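Local coordinates for protein trimethylamine-N-oxide reductase (PDB 7L5I) that is a molybdenum-cofactor oxidoreductase that probably reduces trimethylamine N-oxide and related oxides at a molybdenum centre held by two pterin guanosine dinucleotides, at residues A[80-84]-A[805-809]; A[278-284]-A[332-336]; A[292-296]-A[615-619]; A[441-445]-A[779-783]; A[541-545]-A[556-560]. All coordinates share one frame; numbering follows the deposited sequence.

Interaction 1 (A[80-84]-A[805-809]); sequences EARVK and VFKQP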
# COMPACT_ATOMS: atom_id res chain seq x y z
N GLU A 80 3.84 20.76 15.81
CA GLU A 80 2.62 21.50 16.09
C GLU A 80 1.43 20.98 15.29
O GLU A 80 0.33 21.52 15.45
CB GLU A 80 2.86 22.99 15.82
CG GLU A 80 3.79 23.64 16.85
CD GLU A 80 3.29 23.47 18.28
OE1 GLU A 80 2.14 23.87 18.57
OE2 GLU A 80 4.02 22.88 19.11
N ALA A 81 1.61 19.97 14.45
CA ALA A 81 0.47 19.30 13.82
C ALA A 81 -0.12 18.23 14.70
O ALA A 81 -1.17 17.68 14.36
CB ALA A 81 0.87 18.67 12.49
N ARG A 82 0.49 17.92 15.85
CA ARG A 82 -0.05 16.83 16.66
C ARG A 82 -1.39 17.21 17.27
O ARG A 82 -1.66 18.37 17.59
CB ARG A 82 0.92 16.47 17.77
CG ARG A 82 2.03 15.57 17.30
CD ARG A 82 2.76 14.96 18.37
NE ARG A 82 1.95 13.99 19.12
CZ ARG A 82 2.48 13.11 19.94
NH1 ARG A 82 3.80 13.05 20.08
NH2 ARG A 82 1.71 12.27 20.62
N VAL A 83 -2.25 16.21 17.43
CA VAL A 83 -3.46 16.42 18.22
C VAL A 83 -3.06 16.49 19.69
O VAL A 83 -2.47 15.55 20.24
CB VAL A 83 -4.48 15.32 17.97
CG1 VAL A 83 -5.81 15.64 18.70
CG2 VAL A 83 -4.72 15.12 16.48
N LYS A 84 -3.34 17.61 20.33
CA LYS A 84 -2.83 17.82 21.68
C LYS A 84 -3.78 17.35 22.77
O LYS A 84 -3.33 16.93 23.85
CB LYS A 84 -2.51 19.30 21.90
CG LYS A 84 -1.47 19.82 20.93
CD LYS A 84 -1.06 21.24 21.26
CE LYS A 84 0.16 21.67 20.44
NZ LYS A 84 -0.20 22.68 19.41
N VAL A 805 -2.72 23.00 6.29
CA VAL A 805 -3.12 21.71 6.85
C VAL A 805 -2.14 21.15 7.87
O VAL A 805 -2.43 20.12 8.48
CB VAL A 805 -3.38 20.73 5.69
CG1 VAL A 805 -2.08 20.31 5.02
CG2 VAL A 805 -4.19 19.54 6.20
N PHE A 806 -1.03 21.82 8.11
CA PHE A 806 -0.12 21.38 9.16
C PHE A 806 -0.23 22.23 10.42
O PHE A 806 0.53 22.00 11.36
CB PHE A 806 1.33 21.37 8.65
CG PHE A 806 1.53 20.56 7.38
CD1 PHE A 806 1.23 19.21 7.34
CD2 PHE A 806 2.00 21.17 6.23
CE1 PHE A 806 1.40 18.47 6.19
CE2 PHE A 806 2.18 20.44 5.06
CZ PHE A 806 1.88 19.10 5.03
N LYS A 807 -1.16 23.17 10.47
CA LYS A 807 -1.36 24.01 11.65
C LYS A 807 -2.47 23.45 12.53
O LYS A 807 -3.32 22.68 12.08
CB LYS A 807 -1.71 25.44 11.24
CG LYS A 807 -0.77 26.07 10.22
CD LYS A 807 -1.03 27.58 10.05
CE LYS A 807 -2.52 27.93 9.98
NZ LYS A 807 -2.77 29.40 9.83
N GLN A 808 -2.48 23.88 13.79
CA GLN A 808 -3.60 23.53 14.67
C GLN A 808 -4.90 24.07 14.09
O GLN A 808 -4.92 25.18 13.54
CB GLN A 808 -3.39 24.13 16.07
CG GLN A 808 -2.31 23.46 16.89
CD GLN A 808 -2.74 22.10 17.40
OE1 GLN A 808 -3.75 21.97 18.10
NE2 GLN A 808 -1.96 21.09 17.07
N PRO A 809 -6.00 23.33 14.20
CA PRO A 809 -7.26 23.77 13.59
C PRO A 809 -7.93 24.90 14.38
O PRO A 809 -7.53 25.25 15.48
CB PRO A 809 -8.12 22.50 13.59
CG PRO A 809 -7.64 21.75 14.77
CD PRO A 809 -6.14 22.02 14.86
O HOH W 1 -4.83 19.77 19.11
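Ala81 and Phe806 bring two loops together with their CA atoms 5.1 Å apart, and neither loop is helix or strand. The contact is a docking of the C-terminal tail, which follows strand 790-795, onto the loop between helix 73-78 and strand 87-89. That strand belongs to the six-stranded mixed sheet of this molybdopterin oxidoreductase. Ala81 CB lies 3.5 Å from Phe806 O. The phenyl ring of Phe806 leads away from residues 80-84 and meets the ring of Trp749.

The amide of Gln808 carries most of the contact. Its chain folds at chi2 (-74°), which brings the amide over the loop at residues 80-82. Gln808 NE2 donates to Glu80 O at 2.8 Å in a straight bond. It also donates to Arg82 O at 2.8 Å, with a more bent N-H...O angle of 149°. Both acceptors lie in the amide plane, so both N-H groups are used and the amide is fixed in rotation. Glu80 O is approached from above its carbonyl plane.

Lys84 crosses the Gln808 side chain. Its NZ sits 3.3 Å from Gln808 CD and makes no hydrogen bond to NE2, since both nitrogens are donors. The ammonium group instead forms a salt bridge with the carboxylate of Glu80, Lys84 NZ to Glu80 OE1 being 2.8 Å. Arg82 turns away and pairs with Glu509. The remaining end of the glutamine amide is reached through a water, which donates to Gln808 OE1 at 2.7 Å and accepts from Lys84 N at 2.9 Å.

Interaction 2 (A[278-284]-A[332-336]); sequences IAHTLVE and IKQLA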
# COMPACT_ATOMS: atom_id res chain seq x y z
N ILE A 278 5.04 -9.00 -26.78
CA ILE A 278 6.18 -9.85 -26.45
C ILE A 278 5.80 -11.31 -26.65
O ILE A 278 6.55 -12.08 -27.27
CB ILE A 278 6.63 -9.56 -25.00
CG1 ILE A 278 7.19 -8.14 -24.91
CG2 ILE A 278 7.71 -10.54 -24.56
CD1 ILE A 278 7.47 -7.67 -23.48
N ALA A 279 4.65 -11.70 -26.12
CA ALA A 279 4.20 -13.08 -26.23
C ALA A 279 4.05 -13.48 -27.69
O ALA A 279 4.46 -14.57 -28.09
CB ALA A 279 2.88 -13.27 -25.49
N HIS A 280 3.45 -12.60 -28.48
CA HIS A 280 3.26 -12.91 -29.90
C HIS A 280 4.60 -13.10 -30.59
O HIS A 280 4.75 -14.01 -31.42
CB HIS A 280 2.45 -11.80 -30.57
CG HIS A 280 2.22 -12.05 -32.02
ND1 HIS A 280 3.17 -11.81 -32.98
CD2 HIS A 280 1.14 -12.55 -32.67
CE1 HIS A 280 2.69 -12.15 -34.17
NE2 HIS A 280 1.47 -12.60 -34.01
N THR A 281 5.58 -12.26 -30.26
CA THR A 281 6.92 -12.42 -30.81
C THR A 281 7.52 -13.76 -30.39
O THR A 281 8.15 -14.44 -31.21
CB THR A 281 7.82 -11.26 -30.37
OG1 THR A 281 7.22 -10.01 -30.71
CG2 THR A 281 9.19 -11.34 -31.09
N LEU A 282 7.34 -14.17 -29.13
CA LEU A 282 7.87 -15.47 -28.73
C LEU A 282 7.34 -16.58 -29.64
O LEU A 282 8.08 -17.47 -30.05
CB LEU A 282 7.50 -15.80 -27.29
CG LEU A 282 8.14 -14.90 -26.24
CD1 LEU A 282 7.57 -15.31 -24.90
CD2 LEU A 282 9.63 -15.00 -26.26
N VAL A 283 6.03 -16.57 -29.90
CA VAL A 283 5.43 -17.62 -30.73
C VAL A 283 5.99 -17.54 -32.14
O VAL A 283 6.41 -18.56 -32.72
CB VAL A 283 3.89 -17.49 -30.72
CG1 VAL A 283 3.27 -18.48 -31.66
CG2 VAL A 283 3.37 -17.74 -29.32
N GLU A 284 6.03 -16.33 -32.71
CA GLU A 284 6.51 -16.10 -34.08
C GLU A 284 7.95 -16.56 -34.28
O GLU A 284 8.30 -17.01 -35.37
CB GLU A 284 6.37 -14.61 -34.39
CG GLU A 284 6.82 -14.11 -35.74
CD GLU A 284 6.57 -12.60 -35.89
OE1 GLU A 284 7.47 -11.80 -35.54
OE2 GLU A 284 5.46 -12.23 -36.33
N ILE A 332 10.12 -4.06 -28.48
CA ILE A 332 9.28 -5.17 -28.01
C ILE A 332 9.86 -6.50 -28.46
O ILE A 332 9.97 -7.45 -27.68
CB ILE A 332 7.84 -4.98 -28.54
CG1 ILE A 332 7.23 -3.67 -28.01
CG2 ILE A 332 6.94 -6.17 -28.21
CD1 ILE A 332 5.77 -3.45 -28.39
N LYS A 333 10.22 -6.61 -29.75
CA LYS A 333 10.77 -7.86 -30.23
C LYS A 333 12.09 -8.18 -29.55
O LYS A 333 12.39 -9.34 -29.26
CB LYS A 333 10.95 -7.81 -31.75
CG LYS A 333 9.66 -7.71 -32.49
CD LYS A 333 9.91 -7.76 -33.99
CE LYS A 333 8.61 -7.60 -34.78
NZ LYS A 333 8.90 -7.42 -36.23
N GLN A 334 12.90 -7.16 -29.27
CA GLN A 334 14.20 -7.42 -28.66
C GLN A 334 14.05 -7.83 -27.19
O GLN A 334 14.81 -8.68 -26.71
CB GLN A 334 15.08 -6.19 -28.80
CG GLN A 334 16.56 -6.48 -28.54
CD GLN A 334 17.05 -7.73 -29.27
OE1 GLN A 334 17.68 -8.60 -28.67
NE2 GLN A 334 16.73 -7.83 -30.56
N LEU A 335 13.08 -7.26 -26.47
CA LEU A 335 12.78 -7.74 -25.13
C LEU A 335 12.41 -9.22 -25.16
O LEU A 335 12.92 -10.02 -24.35
CB LEU A 335 11.64 -6.93 -24.50
CG LEU A 335 11.97 -5.49 -24.16
CD1 LEU A 335 10.68 -4.75 -23.80
CD2 LEU A 335 13.00 -5.43 -23.05
N ALA A 336 11.53 -9.60 -26.08
CA ALA A 336 11.10 -10.99 -26.14
C ALA A 336 12.30 -11.90 -26.36
O ALA A 336 12.45 -12.92 -25.69
CB ALA A 336 10.07 -11.17 -27.25
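No ring or amide takes part where Ile278, Thr281 and Leu282 meet Ile332, Lys333 and Ala336; no ring of one segment meets the other. The flat group nearest the contact is the carboxylate of Glu284, at its rim. Glu284 OE1 stays 4.7 Å from Lys333 NZ, which is not a salt bridge.

The contact is helix-on-helix packing. Helix 271-284 and helix 329-341 approach to 8.4 Å between the axes of their short segments and cross at -64°. The second helix leads into strand 344-348 of the parallel five-stranded sheet.

Ala336 CB is the centre of the packing. It meets Ile278 CG2 at 3.6 Å and Thr281 CB at 3.8 Å. Leu282 reaches the same alanine with CD2, 3.6 Å from Ala336 O. On the other branch of Ile278, CG1 touches Ile332 CG2 at 3.9 Å. The chi1 of -67° sends CG1 of Ile278 beside its own backbone N and lets CG2 point to the alanine, so the two branches serve different partners.

Thr281 and Lys333 cross at about a right angle. Thr281 OG1 rests 3.8 Å from Lys333 CG, while its CG2 lies near the same methylene. The hydroxyl hydrogen-bonds Gly277 O, one turn back in its own helix. The lysine chain runs out extended, and its ammonium group forms a salt bridge with Glu319.

No hydrogen bond links the two segments. The polar ends of Thr281 and Lys333 are paired elsewhere, which implies that methyl and methylene packing joins the helices here.

Interaction 3 (A[292-296]-A[615-619]); sequences FLKKY and FREDP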
# COMPACT_ATOMS: atom_id res chain seq x y z
N PHE A 292 6.82 -26.88 -21.60
CA PHE A 292 6.38 -26.30 -20.34
C PHE A 292 4.88 -26.00 -20.37
O PHE A 292 4.14 -26.33 -19.44
CB PHE A 292 7.17 -25.04 -20.01
CG PHE A 292 6.79 -24.45 -18.69
CD1 PHE A 292 5.72 -23.62 -18.57
CD2 PHE A 292 7.49 -24.79 -17.54
CE1 PHE A 292 5.32 -23.11 -17.36
CE2 PHE A 292 7.11 -24.27 -16.32
CZ PHE A 292 6.00 -23.43 -16.24
N LEU A 293 4.41 -25.36 -21.44
CA LEU A 293 3.01 -24.94 -21.47
C LEU A 293 2.08 -26.13 -21.38
O LEU A 293 1.07 -26.10 -20.67
CB LEU A 293 2.75 -24.11 -22.72
CG LEU A 293 3.41 -22.73 -22.70
CD1 LEU A 293 3.51 -22.16 -24.09
CD2 LEU A 293 2.61 -21.78 -21.82
N LYS A 294 2.41 -27.23 -22.07
CA LYS A 294 1.55 -28.40 -22.04
C LYS A 294 1.53 -29.05 -20.66
O LYS A 294 0.48 -29.49 -20.20
CB LYS A 294 2.02 -29.42 -23.08
CG LYS A 294 1.19 -30.69 -23.04
CD LYS A 294 1.49 -31.60 -24.22
CE LYS A 294 0.38 -32.65 -24.37
NZ LYS A 294 0.80 -33.80 -25.23
N LYS A 295 2.69 -29.10 -20.00
CA LYS A 295 2.84 -29.87 -18.78
C LYS A 295 2.38 -29.09 -17.55
O LYS A 295 1.89 -29.70 -16.60
CB LYS A 295 4.30 -30.27 -18.63
CG LYS A 295 4.62 -31.16 -17.45
CD LYS A 295 6.08 -31.64 -17.51
CE LYS A 295 6.40 -32.53 -16.31
NZ LYS A 295 7.85 -32.74 -16.10
N TYR A 296 2.52 -27.77 -17.55
CA TYR A 296 2.35 -26.98 -16.33
C TYR A 296 1.24 -25.94 -16.39
O TYR A 296 1.00 -25.25 -15.39
CB TYR A 296 3.68 -26.28 -15.99
CG TYR A 296 4.84 -27.21 -15.72
CD1 TYR A 296 5.02 -27.81 -14.47
CD2 TYR A 296 5.77 -27.48 -16.71
CE1 TYR A 296 6.09 -28.65 -14.24
CE2 TYR A 296 6.85 -28.30 -16.48
CZ TYR A 296 7.00 -28.89 -15.25
OH TYR A 296 8.09 -29.71 -15.04
N PHE A 615 6.69 -27.79 -7.67
CA PHE A 615 5.79 -27.88 -8.81
C PHE A 615 6.54 -28.21 -10.09
O PHE A 615 6.13 -29.09 -10.85
CB PHE A 615 5.04 -26.55 -8.95
CG PHE A 615 4.12 -26.46 -10.13
CD1 PHE A 615 3.05 -27.34 -10.25
CD2 PHE A 615 4.26 -25.45 -11.09
CE1 PHE A 615 2.16 -27.25 -11.33
CE2 PHE A 615 3.37 -25.37 -12.16
CZ PHE A 615 2.30 -26.27 -12.25
N ARG A 616 7.65 -27.53 -10.34
CA ARG A 616 8.39 -27.82 -11.56
C ARG A 616 8.94 -29.24 -11.56
O ARG A 616 8.90 -29.94 -12.58
CB ARG A 616 9.54 -26.83 -11.76
CG ARG A 616 10.16 -27.01 -13.15
CD ARG A 616 11.28 -26.06 -13.47
NE ARG A 616 11.77 -26.34 -14.82
CZ ARG A 616 11.46 -25.62 -15.91
NH1 ARG A 616 10.70 -24.54 -15.80
NH2 ARG A 616 11.95 -25.97 -17.08
N GLU A 617 9.46 -29.69 -10.42
CA GLU A 617 10.05 -31.02 -10.35
C GLU A 617 9.04 -32.10 -10.69
O GLU A 617 9.33 -33.00 -11.48
CB GLU A 617 10.63 -31.26 -8.96
CG GLU A 617 11.14 -32.71 -8.78
CD GLU A 617 12.22 -33.09 -9.80
OE1 GLU A 617 13.16 -32.29 -10.01
OE2 GLU A 617 12.14 -34.19 -10.41
N ASP A 618 7.84 -32.03 -10.11
CA ASP A 618 6.80 -33.03 -10.37
C ASP A 618 5.43 -32.44 -10.17
O ASP A 618 4.90 -32.41 -9.05
CB ASP A 618 6.99 -34.26 -9.47
CG ASP A 618 6.04 -35.40 -9.85
OD1 ASP A 618 5.05 -35.11 -10.55
OD2 ASP A 618 6.28 -36.57 -9.45
N PRO A 619 4.80 -31.93 -11.24
CA PRO A 619 3.50 -31.26 -11.07
C PRO A 619 2.35 -32.22 -10.80
O PRO A 619 1.29 -31.78 -10.33
CB PRO A 619 3.33 -30.49 -12.39
CG PRO A 619 4.05 -31.34 -13.37
CD PRO A 619 5.25 -31.89 -12.65
O HOH W 2 7.89 -34.61 -13.89
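Tyr296 makes the one direct hydrogen bond of the contact: its OH donates to Arg616 O at 2.6 Å. The donor lies in the carbonyl plane, on a lone pair. Lys295 NZ adds a weak bond to the same hydroxyl. It also donates to a water 2.9 Å from Lys295 NZ, and that water reaches Glu617 O.

The aromatic contact is T-shaped. The edge of Tyr296 points to one face of Phe615, with ring centroids 5.3 Å apart and planes at 71°. Tyr296 CD1 is the leading atom, 3.7 Å from Phe615 CE2.

Apolar contacts come from Pro619. Its CG lies 3.5 Å from Tyr296 CE1, and the extended chain of Lys295 crosses the proline ring with its CE near Pro619 CD.

The guanidinium contact is separate. Arg616 NH1 approaches Phe292 CE2 obliquely at 3.6 Å, its guanidinium turned 25° from the ring. That NH1 is held by Gly373 O and Ile375 O.

The contact joins the C-terminal end of helix 290-296 to that of helix 613-617. Helix 359-372 packs against Phe292, and Tyr296 is bonded through its backbone to Ile631 of strand 631-632.

Interaction 4 (A[441-445]-A[779-783]); sequences KIQYN and KLAQG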
# COMPACT_ATOMS: atom_id res chain seq x y z
N LYS A 441 -26.53 -3.10 -4.51
CA LYS A 441 -25.91 -4.41 -4.73
C LYS A 441 -24.85 -4.30 -5.81
O LYS A 441 -25.02 -3.56 -6.78
CB LYS A 441 -26.95 -5.45 -5.14
CG LYS A 441 -28.16 -5.48 -4.23
CD LYS A 441 -28.88 -6.81 -4.27
CE LYS A 441 -30.24 -6.75 -3.56
NZ LYS A 441 -30.25 -7.48 -2.25
N ILE A 442 -23.75 -5.04 -5.62
CA ILE A 442 -22.69 -5.13 -6.62
C ILE A 442 -22.28 -6.59 -6.78
O ILE A 442 -22.53 -7.44 -5.92
CB ILE A 442 -21.45 -4.28 -6.25
CG1 ILE A 442 -20.79 -4.81 -4.98
CG2 ILE A 442 -21.83 -2.83 -6.09
CD1 ILE A 442 -19.46 -4.14 -4.67
N GLN A 443 -21.63 -6.87 -7.90
CA GLN A 443 -21.05 -8.18 -8.16
C GLN A 443 -19.61 -8.18 -7.68
O GLN A 443 -18.91 -7.17 -7.79
CB GLN A 443 -21.11 -8.50 -9.66
CG GLN A 443 -22.44 -9.11 -10.10
CD GLN A 443 -22.62 -10.52 -9.55
OE1 GLN A 443 -21.72 -11.39 -9.66
NE2 GLN A 443 -23.76 -10.76 -8.93
N TYR A 444 -19.17 -9.32 -7.14
CA TYR A 444 -17.81 -9.45 -6.60
C TYR A 444 -17.41 -10.92 -6.65
O TYR A 444 -17.99 -11.75 -5.93
CB TYR A 444 -17.72 -8.90 -5.17
CG TYR A 444 -16.43 -9.28 -4.46
CD1 TYR A 444 -15.22 -8.68 -4.79
CD2 TYR A 444 -16.42 -10.25 -3.47
CE1 TYR A 444 -14.04 -9.04 -4.15
CE2 TYR A 444 -15.26 -10.62 -2.82
CZ TYR A 444 -14.07 -10.01 -3.16
OH TYR A 444 -12.91 -10.40 -2.49
N ASN A 445 -16.42 -11.23 -7.48
CA ASN A 445 -15.78 -12.54 -7.52
C ASN A 445 -16.80 -13.67 -7.54
O ASN A 445 -16.65 -14.67 -6.83
CB ASN A 445 -14.82 -12.70 -6.34
CG ASN A 445 -13.77 -13.79 -6.59
OD1 ASN A 445 -13.52 -14.16 -7.72
ND2 ASN A 445 -13.13 -14.25 -5.52
N LYS A 779 -15.68 -6.41 -12.11
CA LYS A 779 -16.55 -7.16 -11.21
C LYS A 779 -15.83 -8.32 -10.54
O LYS A 779 -16.33 -8.83 -9.55
CB LYS A 779 -17.77 -7.67 -11.97
CG LYS A 779 -18.60 -6.53 -12.51
CD LYS A 779 -19.78 -7.06 -13.32
CE LYS A 779 -20.65 -5.91 -13.76
NZ LYS A 779 -20.06 -5.26 -14.94
N LEU A 780 -14.66 -8.73 -11.04
CA LEU A 780 -13.97 -9.84 -10.40
C LEU A 780 -13.48 -9.43 -9.01
O LEU A 780 -13.84 -10.06 -8.00
CB LEU A 780 -12.80 -10.32 -11.26
CG LEU A 780 -12.15 -11.55 -10.63
CD1 LEU A 780 -13.01 -12.77 -10.90
CD2 LEU A 780 -10.77 -11.77 -11.13
N ALA A 781 -12.66 -8.39 -8.93
CA ALA A 781 -12.03 -8.03 -7.67
C ALA A 781 -12.57 -6.77 -7.02
O ALA A 781 -12.35 -6.57 -5.82
CB ALA A 781 -10.52 -7.84 -7.88
N GLN A 782 -13.19 -5.88 -7.79
CA GLN A 782 -13.61 -4.58 -7.30
C GLN A 782 -12.49 -3.87 -6.54
O GLN A 782 -12.73 -3.27 -5.48
CB GLN A 782 -14.86 -4.72 -6.44
CG GLN A 782 -16.05 -5.30 -7.16
CD GLN A 782 -16.77 -4.28 -8.04
OE1 GLN A 782 -16.31 -3.16 -8.21
NE2 GLN A 782 -17.90 -4.68 -8.63
N GLY A 783 -11.27 -3.90 -7.10
CA GLY A 783 -10.15 -3.19 -6.50
C GLY A 783 -10.22 -1.70 -6.80
O GLY A 783 -11.03 -1.24 -7.58
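A two-stranded antiparallel hairpin, 441-444 with 447-450, meets the dinucleotide-binding region here: Tyr444 and Asn445, at the hairpin turn, lie against Lys779 and Leu780. The hairpin is in the molybdopterin oxidoreductase region of the chain. Its partner is the long loop between strands 762-763 and 790-795.

Asn445 N donates to Lys779 O at 3.2 Å, in the carbonyl plane. The same oxygen receives a CA-H...O contact from Tyr444 CA at 3.4 Å. The positive phi of Asn445, 48°, turns the chain at the end of the strand.

Gln782 adds a side-chain bond. Its NE2 donates to Gln443 O at 2.8 Å, nearly along the C=O axis and close to the plane of the amide. The N-H...O angle is 167°. A bend at chi2 (-79°) folds the chain back to reach this oxygen.

The ring of Tyr444 extends past the loop. Ala781 O sits at its edge, 3.4 Å from Tyr444 CE1, with Gln782 CG also near the ring plane. Asn445 CB covers one face of the ring over its centre. Val181 of helix 179-187 packs against the tyrosine and Asn445.

Gln443 CB and Lys779 CB lie 4.1 Å apart at the rim. The polar ends of these two residues go to Tyr643 and Asn644. Asn445 OD1 accepts a hydrogen bond from His185 and also touches Leu780, with OD1 3.5 Å from Leu780 CD1.

Interaction 5 (A[541-545]-A[556-560]); sequences YDIFV and QYTEG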
# COMPACT_ATOMS: atom_id res chain seq x y z
N TYR A 541 -4.37 1.68 22.94
CA TYR A 541 -4.69 0.61 23.89
C TYR A 541 -5.40 1.18 25.10
O TYR A 541 -6.45 0.66 25.51
CB TYR A 541 -3.41 -0.10 24.32
CG TYR A 541 -3.63 -1.26 25.28
CD1 TYR A 541 -3.78 -1.03 26.63
CD2 TYR A 541 -3.73 -2.55 24.83
CE1 TYR A 541 -4.01 -2.07 27.52
CE2 TYR A 541 -3.94 -3.60 25.71
CZ TYR A 541 -4.08 -3.36 27.05
OH TYR A 541 -4.30 -4.42 27.90
N ASP A 542 -4.89 2.28 25.65
CA ASP A 542 -5.50 2.91 26.81
C ASP A 542 -6.84 3.55 26.47
O ASP A 542 -7.77 3.50 27.29
CB ASP A 542 -4.55 3.97 27.39
CG ASP A 542 -3.30 3.36 28.01
OD1 ASP A 542 -3.27 2.12 28.18
OD2 ASP A 542 -2.35 4.11 28.34
N ILE A 543 -6.97 4.16 25.29
CA ILE A 543 -8.26 4.68 24.87
C ILE A 543 -9.31 3.57 24.89
O ILE A 543 -10.43 3.74 25.39
CB ILE A 543 -8.16 5.31 23.46
CG1 ILE A 543 -7.27 6.58 23.51
CG2 ILE A 543 -9.54 5.66 22.98
CD1 ILE A 543 -6.90 7.14 22.18
N PHE A 544 -8.97 2.42 24.31
CA PHE A 544 -9.97 1.37 24.17
C PHE A 544 -10.19 0.65 25.49
O PHE A 544 -11.30 0.15 25.71
CB PHE A 544 -9.58 0.43 23.03
CG PHE A 544 -9.71 1.10 21.68
CD1 PHE A 544 -10.93 1.61 21.29
CD2 PHE A 544 -8.60 1.31 20.85
CE1 PHE A 544 -11.07 2.29 20.07
CE2 PHE A 544 -8.75 2.00 19.66
CZ PHE A 544 -9.97 2.48 19.27
N VAL A 545 -9.20 0.63 26.38
CA VAL A 545 -9.46 0.13 27.73
C VAL A 545 -10.52 0.98 28.42
O VAL A 545 -11.43 0.45 29.08
CB VAL A 545 -8.16 0.09 28.55
CG1 VAL A 545 -8.49 -0.12 30.04
CG2 VAL A 545 -7.24 -0.98 28.04
N GLN A 556 -12.25 -8.71 29.54
CA GLN A 556 -12.11 -9.42 28.28
C GLN A 556 -11.12 -8.72 27.37
O GLN A 556 -10.34 -9.37 26.67
CB GLN A 556 -13.46 -9.53 27.56
CG GLN A 556 -14.50 -10.35 28.33
CD GLN A 556 -15.40 -9.51 29.21
OE1 GLN A 556 -14.94 -8.63 29.96
NE2 GLN A 556 -16.70 -9.76 29.13
N TYR A 557 -11.12 -7.39 27.39
CA TYR A 557 -10.26 -6.64 26.48
C TYR A 557 -8.79 -6.81 26.84
O TYR A 557 -7.95 -7.06 25.97
CB TYR A 557 -10.66 -5.15 26.47
CG TYR A 557 -9.94 -4.38 25.42
CD1 TYR A 557 -10.45 -4.31 24.15
CD2 TYR A 557 -8.72 -3.74 25.69
CE1 TYR A 557 -9.79 -3.64 23.15
CE2 TYR A 557 -8.04 -3.04 24.66
CZ TYR A 557 -8.60 -3.01 23.41
OH TYR A 557 -7.98 -2.33 22.37
N THR A 558 -8.44 -6.65 28.13
CA THR A 558 -7.06 -6.66 28.55
C THR A 558 -6.54 -8.06 28.89
O THR A 558 -5.32 -8.25 28.98
CB THR A 558 -6.87 -5.82 29.82
OG1 THR A 558 -7.52 -6.52 30.88
CG2 THR A 558 -7.45 -4.45 29.69
N GLU A 559 -7.43 -9.01 29.11
CA GLU A 559 -7.09 -10.34 29.59
C GLU A 559 -6.31 -10.28 30.90
O GLU A 559 -5.61 -11.24 31.26
CB GLU A 559 -6.33 -11.11 28.50
CG GLU A 559 -7.23 -11.40 27.28
CD GLU A 559 -6.55 -12.19 26.16
OE1 GLU A 559 -5.48 -12.78 26.41
OE2 GLU A 559 -7.10 -12.22 25.02
N GLY A 560 -6.44 -9.18 31.64
CA GLY A 560 -5.74 -9.03 32.90
C GLY A 560 -4.25 -8.83 32.82
O GLY A 560 -3.54 -9.05 33.81
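Tyr557 reaches across to helix 540-550 and lays one face of its ring against the backbone carbonyl carbon of Phe544. Its phenol end meets the start of the Phe544 side chain: Tyr557 OH is 3.3 Å from Phe544 CB, and Tyr557 CZ is 3.6 Å from the same atom. The two side chains cross obliquely, and the phenyl ring leads away. The tyrosine CG is anti to its backbone N (chi1 -172°), which directs the ring at the other helix. Its hydroxyl is hydrogen-bonded with Leu156 O of helix 153-163.

Helices 540-550 and 554-558 are successive in the chain: two helices, joined by a short connection, pack on each other. The second helix ends in an ST turn, Gly560 N donating to Thr558 OG1 at 3.0 Å.

Tyr541 and Tyr557 are oblique, with ring centroids 5.8 Å apart and planes at 57°. Tyr541 passes Thr558 at about a right angle, its OH 3.5 Å from Thr558 CB. That hydroxyl is hydrogen-bonded with Trp566 NE1. Val545 touches both residues of the second helix through one methyl, CG2. This atom is 3.9 Å from Tyr557 CD2 and 3.8 Å from Thr558 CG2.

From the N terminus, interaction 1 opens first and closes last, joining residues 80-84 to the C-terminal tail and enclosing the other four. Interaction 2 opens on helix 271-284 and ties it to helix 329-341, which leads into the five-stranded parallel sheet. Interaction 3 opens on the next helix, 290-296, before interaction 2 closes at 332-336, so these two cross. Interaction 4 opens at strand 441-444 of a hairpin, inside interaction 3, and closes after it at 779-783, in the dinucleotide-binding region; they also cross. Interaction 5 joins neighbouring helices in a short loop nested within interactions 1, 3 and 4. Interaction 1 lies on the opposite side of the chain's centre from interactions 2 and 3.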